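Local coordinates for prenyltransference for protein (Lavandula lanata, PDB 5HC8) that catalyses, as a lavandulyl diphosphate synthase, the head-to-middle joining of two dimethylallyl diphosphate units and belongs to the cis-prenyltransferase (undecaprenyl diphosphate synthase) family, at residues 67-70 / 71-74; 140-144 / 145-149; 148-151 / 152-156. All blocks are in the same frame, centred on the assembly; numbering follows the deposited sequence.

Contact 1. Residues 67-70 / 71-74; sequences PQNF and NRSK. With PIS (trihydrogen thiodiphosphate), chain C; ISY (3-methylbut-3-enylsulfanyl(phosphonooxy)phosphinic acid), chain F; 61G (2-methylbuta-1,3-diene), chain D.
Asn69 and Arg72 lie side by side and point the same way, out of a 3-10 turn and into the active site. The turn sits in the loop between strand 59-65 and helix 74-89 of the cis-prenyltransferase fold. Two backbone bonds shape it. Asn71 N donates to Gln68 O at 3.0 Å, and Arg72 N donates to Asn69 O at 3.2 Å. In the second bond the donor stands well above the carbonyl plane.

The packed side faces the ligands. The Asn69 amide and the Arg72 guanidinium are turned 73° apart. Asn69 ND2 and Arg72 NH2 are 3.3 Å apart, but both are donors and do not bond to each other. Asn69 ND2 bonds instead to O8 of the thiolo-diphosphate ligand ISY at 2.9 Å, and Arg72 reaches an anion through NH1. The Asn69 amide is held from the other end too, since OD1 accepts from Ser66 N. Arg72 stretches out from CG to NE, with CG beside its own backbone N (chi1 -65°). This points the guanidinium edge at P2 of the thiodiphosphate and P3 of ISY. One of its faces is covered by CAC of the bound isoprene (2-methylbuta-1,3-diene). Gly243 O of the second subunit accepts from both Asn69 ND2 and Arg72 NE, so the pocket is completed across the dimer. Glu76 forms a salt bridge with NH1.

The looser, solvent side lies at Asn71. This residue is exposed and meets the turn mainly through Asn71 CB, 3.3 Å from Gln68 O, while its ND2 bonds to Glu244 OE1 of the second subunit. Ser73, also exposed, is the N-cap of helix 74-89. Back in the pocket, Arg72 NH1 donates to O6 of the thiodiphosphate at 2.7 Å, with an N-H...O angle of 161°.

Contact 2. Residues 140-144 / 145-149; sequences VAYGG and REDIV
Tyr142 OH donates to Asp147 OD2 at 2.6 Å, bridging from the loop after strand 135-140 to the first turn of helix 144-160. The oxygen lies at the edge of the phenol ring, near its plane. The hydroxyl meets OD2 on its anti side, 28° out of the carboxylate plane. Ring and carboxylate are turned 79° apart. Both first torsions place CG anti to the backbone N, with Tyr142 at 176°, and this brings the two ends together.

The backbone beneath is the helix start, with Gly143 at the N-cap. Asp147 N donates to Gly143 O at 3.0 Å, and Ile148 N donates to Gly144 O at 3.2 Å. Glu146 bends at chi2, and its OE1 comes over Gly143 to 3.4 Å from CA.

Further out, other groups fix these partners. Asp147 OD1 accepts from Met179 N, while OD2 takes a second bond from Gln207 NE2. Asn202 bonds both to Glu146 OE1 and to Arg145 N. Arg145 turns to the second subunit, where it bonds to Trp206 O and forms a salt bridge with Glu171.

The Asp147 carboxylate is buried but has three donors around it, two of them on OD2. Such a setting probably favours the charged form and holds the tyrosine ring in place.

Contact 3. Residues 148-151 / 152-156; sequences IVEA and ARKIA
Residues 148-151 and 152-156 are consecutive turns of the alpha-helix 144-160, and the backbone joins them by regular i to i+4 hydrogen bonds. Ala152 N donates to Ile148 O at 2.9 Å, Arg153 N to Val149 O at 2.8 Å, Lys154 N to Glu150 O at 2.9 Å and Ile155 N to Ala151 O at 2.9 Å. The bond from Arg153 is the most bent, with an N-H...O angle of 144°, though its donor lies in the carbonyl plane of Val149.

Glu150 and Lys154, one turn apart, carry the polar side of the helix. Their chains cross obliquely and close a salt bridge. Glu150 leaves with CG anti to the backbone N (chi1 171°) and then bends at chi2, while Lys154 bends at chi4 to bring its ammonium back. An alanine in place of Glu150 is likely to leave the Lys154 ammonium without its mate and set that chain free to turn. Arg153 passes nearby, its CD 3.9 Å from Glu150 OE1, but the charged groups stay apart.

Val149 and Arg153 run alongside each other. Val149 CG1 comes to the edge of the Arg153 guanidinium, 3.8 Å from NE. On the buried side the residues are small or aliphatic. Ala151 and Ile155 pack on Phe174 of helix 171-176 in the same chain. Ala152 packs on Phe174 of the second subunit, so this helix lies at the dimer interface. In the salt bridge, Lys154 NZ donates at 2.8 Å to the anti lone pair of Glu150 OE2, the one turned away from OE1.

Contact 1 comes first along the chain, in the loop after strand 59-65. Contact 2 follows strand 135-140, its neighbour in the parallel sheet, and contact 3 continues on the same helix 144-160. Contacts 2 and 3 share Ile148 and Val149, and their centres are 11 Å apart. Contacts 1 and 2 are centred 15 Å apart and touch: Pro67 CD packs on Tyr142 O at 3.4 Å. Contact 3 stays clear of contact 1, with nearest atoms about 10 Å apart. All three reach the second subunit. The series therefore leads from the ligand pocket, past the loops that follow two neighbouring inner strands, to the helix packed between subunits.

Contact 1. Residues 67-70 / 71-74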
ATOM      1  N   PRO A  67       6.051  -5.170  13.750  1.00 28.53           N
ATOM      2  CA  PRO A  67       5.711  -6.294  14.660  1.00 29.01           C
ATOM      3  C   PRO A  67       6.409  -7.570  14.237  1.00 32.39           C
ATOM      4  O   PRO A  67       6.899  -8.317  15.087  1.00 33.69           O
ATOM      5  CB  PRO A  67       4.204  -6.455  14.494  1.00 30.14           C
ATOM      6  CG  PRO A  67       3.749  -5.051  14.121  1.00 33.39           C
ATOM      7  CD  PRO A  67       4.850  -4.540  13.196  1.00 30.76           C
ATOM      8  N   GLN A  68       6.440  -7.808  12.931  1.00 30.18           N
ATOM      9  CA  GLN A  68       7.165  -8.949  12.379  1.00 33.40           C
ATOM     10  C   GLN A  68       8.613  -9.080  12.825  1.00 35.78           C
ATOM     11  O   GLN A  68       9.116 -10.201  13.061  1.00 34.79           O
ATOM     12  CB  GLN A  68       7.086  -8.901  10.838  1.00 36.96           C
ATOM     13  CG  GLN A  68       5.698  -9.199  10.228  1.00 41.34           C
ATOM     14  CD  GLN A  68       4.612  -8.119  10.476  1.00 46.58           C
ATOM     15  OE1 GLN A  68       4.911  -6.916  10.580  1.00 25.88           O
ATOM     16  NE2 GLN A  68       3.346  -8.572  10.663  1.00 51.53           N
ATOM     17  N   ASN A  69       9.304  -7.950  12.949  1.00 32.05           N
ATOM     18  CA  ASN A  69      10.643  -7.923  13.422  1.00 32.19           C
ATOM     19  C   ASN A  69      10.851  -8.560  14.805  1.00 37.43           C
ATOM     20  O   ASN A  69      11.988  -8.903  15.141  1.00 34.84           O
ATOM     21  CB  ASN A  69      11.174  -6.497  13.549  1.00 30.61           C
ATOM     22  CG  ASN A  69      11.472  -5.793  12.206  1.00 32.76           C
ATOM     23  OD1 ASN A  69      11.555  -4.532  12.151  1.00 31.60           O
ATOM     24  ND2 ASN A  69      11.717  -6.563  11.164  1.00 33.50           N
ATOM     25  N   PHE A  70       9.813  -8.632  15.624  1.00 34.98           N
ATOM     26  CA  PHE A  70       9.931  -9.286  16.953  1.00 36.81           C
ATOM     27  C   PHE A  70      10.224 -10.807  16.863  1.00 40.02           C
ATOM     28  O   PHE A  70      10.558 -11.420  17.868  1.00 36.89           O
ATOM     29  CB  PHE A  70       8.689  -9.029  17.825  1.00 34.68           C
ATOM     30  CG  PHE A  70       8.661  -7.658  18.408  1.00 37.07           C
ATOM     31  CD1 PHE A  70       9.363  -7.381  19.566  1.00 43.38           C
ATOM     32  CD2 PHE A  70       8.020  -6.609  17.755  1.00 43.52           C
ATOM     33  CE1 PHE A  70       9.378  -6.114  20.098  1.00 42.36           C
ATOM     34  CE2 PHE A  70       8.011  -5.329  18.292  1.00 42.20           C
ATOM     35  CZ  PHE A  70       8.672  -5.082  19.474  1.00 45.81           C
ATOM     36  N   ASN A  71      10.077 -11.382  15.676  1.00 36.91           N
ATOM     37  CA  ASN A  71      10.363 -12.785  15.390  1.00 37.69           C
ATOM     38  C   ASN A  71      11.785 -13.025  15.004  1.00 36.61           C
ATOM     39  O   ASN A  71      12.153 -14.155  14.621  1.00 45.67           O
ATOM     40  CB  ASN A  71       9.443 -13.296  14.288  1.00 35.41           C
ATOM     41  CG  ASN A  71       8.043 -13.563  14.790  1.00 41.88           C
ATOM     42  OD1 ASN A  71       7.825 -13.705  15.984  1.00 45.56           O
ATOM     43  ND2 ASN A  71       7.079 -13.637  13.867  1.00 48.11           N
ATOM     44  N   ARG A  72      12.604 -11.997  15.093  1.00 36.14           N
ATOM     45  CA  ARG A  72      14.053 -12.156  14.899  1.00 38.82           C
ATOM     46  C   ARG A  72      14.630 -12.658  16.211  1.00 38.42           C
ATOM     47  O   ARG A  72      13.885 -12.807  17.186  1.00 37.07           O
ATOM     48  CB  ARG A  72      14.728 -10.848  14.503  1.00 37.32           C
ATOM     49  CG  ARG A  72      14.210 -10.398  13.115  1.00 36.19           C
ATOM     50  CD  ARG A  72      14.997  -9.199  12.623  1.00 35.77           C
ATOM     51  NE  ARG A  72      14.460  -8.672  11.393  1.00 34.90           N
ATOM     52  CZ  ARG A  72      15.100  -7.820  10.574  1.00 33.98           C
ATOM     53  NH1 ARG A  72      16.327  -7.369  10.842  1.00 31.77           N
ATOM     54  NH2 ARG A  72      14.471  -7.413   9.491  1.00 32.08           N
ATOM     55  N   SER A  73      15.930 -12.905  16.236  1.00 33.85           N
ATOM     56  CA  SER A  73      16.564 -13.418  17.441  1.00 36.49           C
ATOM     57  C   SER A  73      16.443 -12.419  18.580  1.00 43.61           C
ATOM     58  O   SER A  73      16.406 -11.180  18.373  1.00 37.61           O
ATOM     59  CB  SER A  73      18.033 -13.785  17.198  1.00 39.68           C
ATOM     60  OG  SER A  73      18.874 -12.674  17.376  1.00 35.02           O
ATOM     61  N   LYS A  74      16.430 -12.940  19.810  1.00 39.35           N
ATOM     62  CA  LYS A  74      16.309 -12.093  20.938  1.00 38.06           C
ATOM     63  C   LYS A  74      17.411 -11.122  21.042  1.00 37.95           C
ATOM     64  O   LYS A  74      17.239  -9.921  21.402  1.00 38.12           O
ATOM     65  CB  LYS A  74      16.225 -12.889  22.215  1.00 49.95           C
ATOM     66  CG  LYS A  74      15.949 -11.972  23.402  1.00 57.27           C
ATOM     67  CD  LYS A  74      15.102 -12.632  24.495  1.00 68.10           C
ATOM     68  CE  LYS A  74      15.963 -13.200  25.602  1.00 68.77           C
ATOM     69  NZ  LYS A  74      16.566 -12.121  26.424  1.00 70.87           N
TER
HETATM   70  P1  PIS C 402      18.586  -7.088   5.772  1.00 32.20           P
HETATM   71  O1  PIS C 402      18.604  -6.521   7.274  1.00 31.06           O
HETATM   72  P2  PIS C 402      17.631  -5.482   7.985  1.00 30.50           P
HETATM   73  S1  PIS C 402      16.144  -6.040   7.546  1.00 45.48           S
HETATM   74  O2  PIS C 402      17.440  -6.513   4.912  1.00 30.55           O
HETATM   75  O3  PIS C 402      19.947  -6.804   5.138  1.00 31.66           O
HETATM   76  O4  PIS C 402      17.963  -4.178   7.348  1.00 29.23           O
HETATM   77  O5  PIS C 402      18.269  -8.606   5.956  1.00 31.46           O
HETATM   78  O6  PIS C 402      17.926  -5.628   9.554  1.00 33.77           O
HETATM   79  P1  ISY F 405      11.043  -7.779   4.738  1.00 31.31           P
HETATM   80  O2  ISY F 405      11.032  -6.961   6.178  1.00 34.67           O
HETATM   81  P3  ISY F 405      12.177  -6.098   6.834  1.00 33.65           P
HETATM   82  O4  ISY F 405      12.070  -7.139   3.722  1.00 36.30           O
HETATM   83  O5  ISY F 405       9.632  -7.924   4.098  1.00 31.38           O
HETATM   84  O6  ISY F 405      11.521  -9.177   5.109  1.00 33.52           O
HETATM   85  O7  ISY F 405      13.514  -6.669   6.528  1.00 31.62           O
HETATM   86  O8  ISY F 405      11.805  -5.863   8.371  1.00 33.91           O
HETATM   87  S9  ISY F 405      12.109  -4.248   5.769  1.00 34.30           S
HETATM   88  C10 ISY F 405      10.798  -3.422   6.638  1.00 36.99           C
HETATM   89  C11 ISY F 405      11.558  -2.341   7.364  1.00 40.63           C
HETATM   90  C12 ISY F 405      11.339  -2.065   8.824  1.00 35.30           C
HETATM   91  C13 ISY F 405      12.099  -0.991   9.453  1.00 37.95           C
HETATM   92  C14 ISY F 405      10.531  -2.973   9.675  1.00 36.43           C
HETATM   93  CAC 61G D 403      14.288  -3.490  11.494  1.00 28.00           C
HETATM   94  CAE 61G D 403      15.604  -2.674  11.465  1.00 38.77           C
HETATM   95  CAB 61G D 403      15.941  -1.480  12.317  1.00 37.81           C
HETATM   96  CAD 61G D 403      16.515  -2.971  10.416  1.00 35.38           C
HETATM   97  CAA 61G D 403      16.120  -4.084   9.628  1.00 44.92           C

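Contact 2. Residues 140-144 / 145-149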
ATOM      1  N   VAL A 140       7.862   2.664  15.577  1.00 26.59           N
ATOM      2  CA  VAL A 140       8.493   1.575  16.261  1.00 28.34           C
ATOM      3  C   VAL A 140       7.425   0.647  16.883  1.00 26.83           C
ATOM      4  O   VAL A 140       6.446   1.101  17.509  1.00 29.57           O
ATOM      5  CB  VAL A 140       9.552   2.174  17.224  1.00 31.20           C
ATOM      6  CG1 VAL A 140       8.880   2.997  18.301  1.00 31.78           C
ATOM      7  CG2 VAL A 140      10.483   1.137  17.715  1.00 35.83           C
ATOM      8  N   ALA A 141       7.559  -0.659  16.590  1.00 28.26           N
ATOM      9  CA  ALA A 141       6.515  -1.617  16.819  1.00 27.49           C
ATOM     10  C   ALA A 141       5.249  -1.156  16.141  1.00 27.74           C
ATOM     11  O   ALA A 141       4.190  -1.241  16.701  1.00 28.36           O
ATOM     12  CB  ALA A 141       6.265  -1.845  18.338  1.00 30.02           C
ATOM     13  N   TYR A 142       5.392  -0.627  14.928  1.00 26.11           N
ATOM     14  CA  TYR A 142       4.300  -0.061  14.088  1.00 25.64           C
ATOM     15  C   TYR A 142       4.114  -0.988  12.905  1.00 24.11           C
ATOM     16  O   TYR A 142       5.120  -1.325  12.190  1.00 23.30           O
ATOM     17  CB  TYR A 142       4.672   1.345  13.519  1.00 24.40           C
ATOM     18  CG  TYR A 142       3.557   1.778  12.617  1.00 23.34           C
ATOM     19  CD1 TYR A 142       2.384   2.331  13.155  1.00 24.44           C
ATOM     20  CD2 TYR A 142       3.578   1.427  11.296  1.00 22.24           C
ATOM     21  CE1 TYR A 142       1.302   2.603  12.364  1.00 22.12           C
ATOM     22  CE2 TYR A 142       2.497   1.649  10.472  1.00 19.67           C
ATOM     23  CZ  TYR A 142       1.382   2.312  11.010  1.00 22.06           C
ATOM     24  OH  TYR A 142       0.300   2.445  10.207  1.00 22.10           O
ATOM     25  N   GLY A 143       2.890  -1.466  12.718  1.00 22.07           N
ATOM     26  CA  GLY A 143       2.533  -2.185  11.502  1.00 22.34           C
ATOM     27  C   GLY A 143       1.255  -1.631  10.924  1.00 21.38           C
ATOM     28  O   GLY A 143       0.384  -1.190  11.678  1.00 23.85           O
ATOM     29  N   GLY A 144       1.133  -1.566   9.598  1.00 21.64           N
ATOM     30  CA  GLY A 144      -0.031  -0.956   8.960  1.00 19.80           C
ATOM     31  C   GLY A 144      -1.354  -1.693   9.180  1.00 22.01           C
ATOM     32  O   GLY A 144      -2.373  -1.072   9.400  1.00 19.07           O
ATOM     33  N   ARG A 145      -1.335  -3.031   9.099  1.00 22.46           N
ATOM     34  CA  ARG A 145      -2.503  -3.852   9.412  1.00 22.92           C
ATOM     35  C   ARG A 145      -2.922  -3.607  10.873  1.00 22.63           C
ATOM     36  O   ARG A 145      -4.084  -3.399  11.121  1.00 22.23           O
ATOM     37  CB  ARG A 145      -2.188  -5.356   9.277  1.00 25.20           C
ATOM     38  CG  ARG A 145      -2.074  -5.865   7.875  1.00 26.91           C
ATOM     39  CD  ARG A 145      -3.390  -6.055   7.248  1.00 26.37           C
ATOM     40  NE  ARG A 145      -3.401  -6.686   5.911  1.00 28.08           N
ATOM     41  CZ  ARG A 145      -3.427  -7.987   5.602  1.00 29.10           C
ATOM     42  NH1 ARG A 145      -3.261  -8.934   6.538  1.00 31.80           N
ATOM     43  NH2 ARG A 145      -3.523  -8.356   4.323  1.00 26.97           N
ATOM     44  N   GLU A 146      -1.959  -3.601  11.760  1.00 23.36           N
ATOM     45  CA  GLU A 146      -2.239  -3.438  13.185  1.00 25.47           C
ATOM     46  C   GLU A 146      -2.882  -2.072  13.483  1.00 25.65           C
ATOM     47  O   GLU A 146      -3.829  -1.961  14.273  1.00 27.31           O
ATOM     48  CB  GLU A 146      -1.001  -3.540  14.001  1.00 24.70           C
ATOM     49  CG  GLU A 146      -0.434  -4.895  14.194  1.00 28.57           C
ATOM     50  CD  GLU A 146       0.253  -5.477  12.948  1.00 31.82           C
ATOM     51  OE1 GLU A 146       0.423  -4.808  11.894  1.00 26.83           O
ATOM     52  OE2 GLU A 146       0.687  -6.641  13.061  1.00 30.95           O
ATOM     53  N   ASP A 147      -2.364  -1.032  12.828  1.00 24.96           N
ATOM     54  CA  ASP A 147      -2.992   0.299  12.842  1.00 22.70           C
ATOM     55  C   ASP A 147      -4.457   0.297  12.436  1.00 21.33           C
ATOM     56  O   ASP A 147      -5.317   0.872  13.131  1.00 25.28           O
ATOM     57  CB  ASP A 147      -2.165   1.238  11.933  1.00 23.42           C
ATOM     58  CG  ASP A 147      -2.341   2.696  12.224  1.00 26.68           C
ATOM     59  OD1 ASP A 147      -2.960   3.129  13.270  1.00 23.74           O
ATOM     60  OD2 ASP A 147      -1.769   3.456  11.369  1.00 26.23           O
ATOM     61  N   ILE A 148      -4.796  -0.266  11.275  1.00 20.99           N
ATOM     62  CA  ILE A 148      -6.093  -0.347  10.837  1.00 21.29           C
ATOM     63  C   ILE A 148      -6.995  -1.121  11.832  1.00 26.91           C
ATOM     64  O   ILE A 148      -8.149  -0.713  12.110  1.00 26.33           O
ATOM     65  CB  ILE A 148      -6.174  -0.933   9.461  1.00 23.53           C
ATOM     66  CG1 ILE A 148      -5.491   0.037   8.445  1.00 23.64           C
ATOM     67  CG2 ILE A 148      -7.612  -1.249   9.042  1.00 22.38           C
ATOM     68  CD1 ILE A 148      -5.246  -0.641   7.107  1.00 21.78           C
ATOM     69  N   VAL A 149      -6.538  -2.226  12.338  1.00 25.94           N
ATOM     70  CA  VAL A 149      -7.386  -3.050  13.241  1.00 26.05           C
ATOM     71  C   VAL A 149      -7.657  -2.271  14.530  1.00 25.61           C
ATOM     72  O   VAL A 149      -8.781  -2.224  14.991  1.00 30.33           O
ATOM     73  CB  VAL A 149      -6.715  -4.403  13.562  1.00 27.30           C
ATOM     74  CG1 VAL A 149      -7.474  -5.156  14.671  1.00 29.17           C
ATOM     75  CG2 VAL A 149      -6.627  -5.297  12.332  1.00 25.46           C
TER

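Contact 3. Residues 148-151 / 152-156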
ATOM      1  N   ILE A 148      -4.796  -0.266  11.275  1.00 20.99           N
ATOM      2  CA  ILE A 148      -6.093  -0.347  10.837  1.00 21.29           C
ATOM      3  C   ILE A 148      -6.995  -1.121  11.832  1.00 26.91           C
ATOM      4  O   ILE A 148      -8.149  -0.713  12.110  1.00 26.33           O
ATOM      5  CB  ILE A 148      -6.174  -0.933   9.461  1.00 23.53           C
ATOM      6  CG1 ILE A 148      -5.491   0.037   8.445  1.00 23.64           C
ATOM      7  CG2 ILE A 148      -7.612  -1.249   9.042  1.00 22.38           C
ATOM      8  CD1 ILE A 148      -5.246  -0.641   7.107  1.00 21.78           C
ATOM      9  N   VAL A 149      -6.538  -2.226  12.338  1.00 25.94           N
ATOM     10  CA  VAL A 149      -7.386  -3.050  13.241  1.00 26.05           C
ATOM     11  C   VAL A 149      -7.657  -2.271  14.530  1.00 25.61           C
ATOM     12  O   VAL A 149      -8.781  -2.224  14.991  1.00 30.33           O
ATOM     13  CB  VAL A 149      -6.715  -4.403  13.562  1.00 27.30           C
ATOM     14  CG1 VAL A 149      -7.474  -5.156  14.671  1.00 29.17           C
ATOM     15  CG2 VAL A 149      -6.627  -5.297  12.332  1.00 25.46           C
ATOM     16  N   GLU A 150      -6.647  -1.605  15.042  1.00 26.84           N
ATOM     17  CA  GLU A 150      -6.752  -0.857  16.293  1.00 29.71           C
ATOM     18  C   GLU A 150      -7.661   0.378  16.126  1.00 30.81           C
ATOM     19  O   GLU A 150      -8.510   0.701  17.023  1.00 30.22           O
ATOM     20  CB  GLU A 150      -5.381  -0.482  16.820  1.00 32.68           C
ATOM     21  CG  GLU A 150      -5.377   0.482  17.991  1.00 37.80           C
ATOM     22  CD  GLU A 150      -6.082  -0.085  19.241  1.00 44.18           C
ATOM     23  OE1 GLU A 150      -6.193  -1.326  19.317  1.00 41.09           O
ATOM     24  OE2 GLU A 150      -6.550   0.708  20.116  1.00 40.90           O
ATOM     25  N   ALA A 151      -7.553   1.049  14.994  1.00 24.76           N
ATOM     26  CA  ALA A 151      -8.563   2.042  14.598  1.00 26.59           C
ATOM     27  C   ALA A 151      -9.996   1.485  14.556  1.00 29.28           C
ATOM     28  O   ALA A 151     -10.960   2.129  15.090  1.00 27.53           O
ATOM     29  CB  ALA A 151      -8.215   2.708  13.274  1.00 28.60           C
ATOM     30  N   ALA A 152     -10.156   0.338  13.910  1.00 26.84           N
ATOM     31  CA  ALA A 152     -11.424  -0.363  13.844  1.00 29.78           C
ATOM     32  C   ALA A 152     -11.990  -0.700  15.271  1.00 29.93           C
ATOM     33  O   ALA A 152     -13.207  -0.493  15.522  1.00 29.91           O
ATOM     34  CB  ALA A 152     -11.323  -1.590  12.951  1.00 31.59           C
ATOM     35  N   ARG A 153     -11.105  -1.095  16.176  1.00 28.94           N
ATOM     36  CA  ARG A 153     -11.501  -1.460  17.522  1.00 35.86           C
ATOM     37  C   ARG A 153     -11.976  -0.205  18.223  1.00 38.43           C
ATOM     38  O   ARG A 153     -13.043  -0.215  18.825  1.00 36.86           O
ATOM     39  CB  ARG A 153     -10.366  -2.058  18.323  1.00 40.84           C
ATOM     40  CG  ARG A 153      -9.941  -3.440  17.896  1.00 45.91           C
ATOM     41  CD  ARG A 153      -8.974  -4.057  18.890  1.00 53.12           C
ATOM     42  NE  ARG A 153      -8.462  -5.327  18.376  1.00 67.37           N
ATOM     43  CZ  ARG A 153      -8.200  -6.413  19.107  1.00 82.45           C
ATOM     44  NH1 ARG A 153      -8.423  -6.408  20.418  1.00 89.77           N
ATOM     45  NH2 ARG A 153      -7.725  -7.525  18.518  1.00 80.37           N
ATOM     46  N   LYS A 154     -11.177   0.872  18.152  1.00 35.24           N
ATOM     47  CA  LYS A 154     -11.558   2.175  18.796  1.00 32.53           C
ATOM     48  C   LYS A 154     -12.879   2.713  18.285  1.00 30.47           C
ATOM     49  O   LYS A 154     -13.697   3.253  19.069  1.00 37.03           O
ATOM     50  CB  LYS A 154     -10.480   3.261  18.618  1.00 32.48           C
ATOM     51  CG  LYS A 154      -9.179   3.118  19.338  1.00 36.75           C
ATOM     52  CD  LYS A 154      -8.241   4.240  18.848  1.00 43.69           C
ATOM     53  CE  LYS A 154      -7.080   4.589  19.774  1.00 43.60           C
ATOM     54  NZ  LYS A 154      -6.158   3.457  20.007  1.00 44.76           N
ATOM     55  N   ILE A 155     -13.140   2.602  16.992  1.00 29.73           N
ATOM     56  CA  ILE A 155     -14.381   3.035  16.405  1.00 30.62           C
ATOM     57  C   ILE A 155     -15.497   2.107  16.885  1.00 36.97           C
ATOM     58  O   ILE A 155     -16.603   2.563  17.225  1.00 34.81           O
ATOM     59  CB  ILE A 155     -14.308   3.120  14.900  1.00 30.89           C
ATOM     60  CG1 ILE A 155     -13.553   4.385  14.524  1.00 33.19           C
ATOM     61  CG2 ILE A 155     -15.670   3.113  14.235  1.00 31.72           C
ATOM     62  CD1 ILE A 155     -12.946   4.308  13.146  1.00 35.69           C
ATOM     63  N   ALA A 156     -15.211   0.821  16.994  1.00 33.42           N
ATOM     64  CA  ALA A 156     -16.285  -0.079  17.405  1.00 35.38           C
ATOM     65  C   ALA A 156     -16.651   0.213  18.909  1.00 34.60           C
ATOM     66  O   ALA A 156     -17.817   0.182  19.279  1.00 37.89           O
ATOM     67  CB  ALA A 156     -15.872  -1.540  17.180  1.00 34.32           C
TER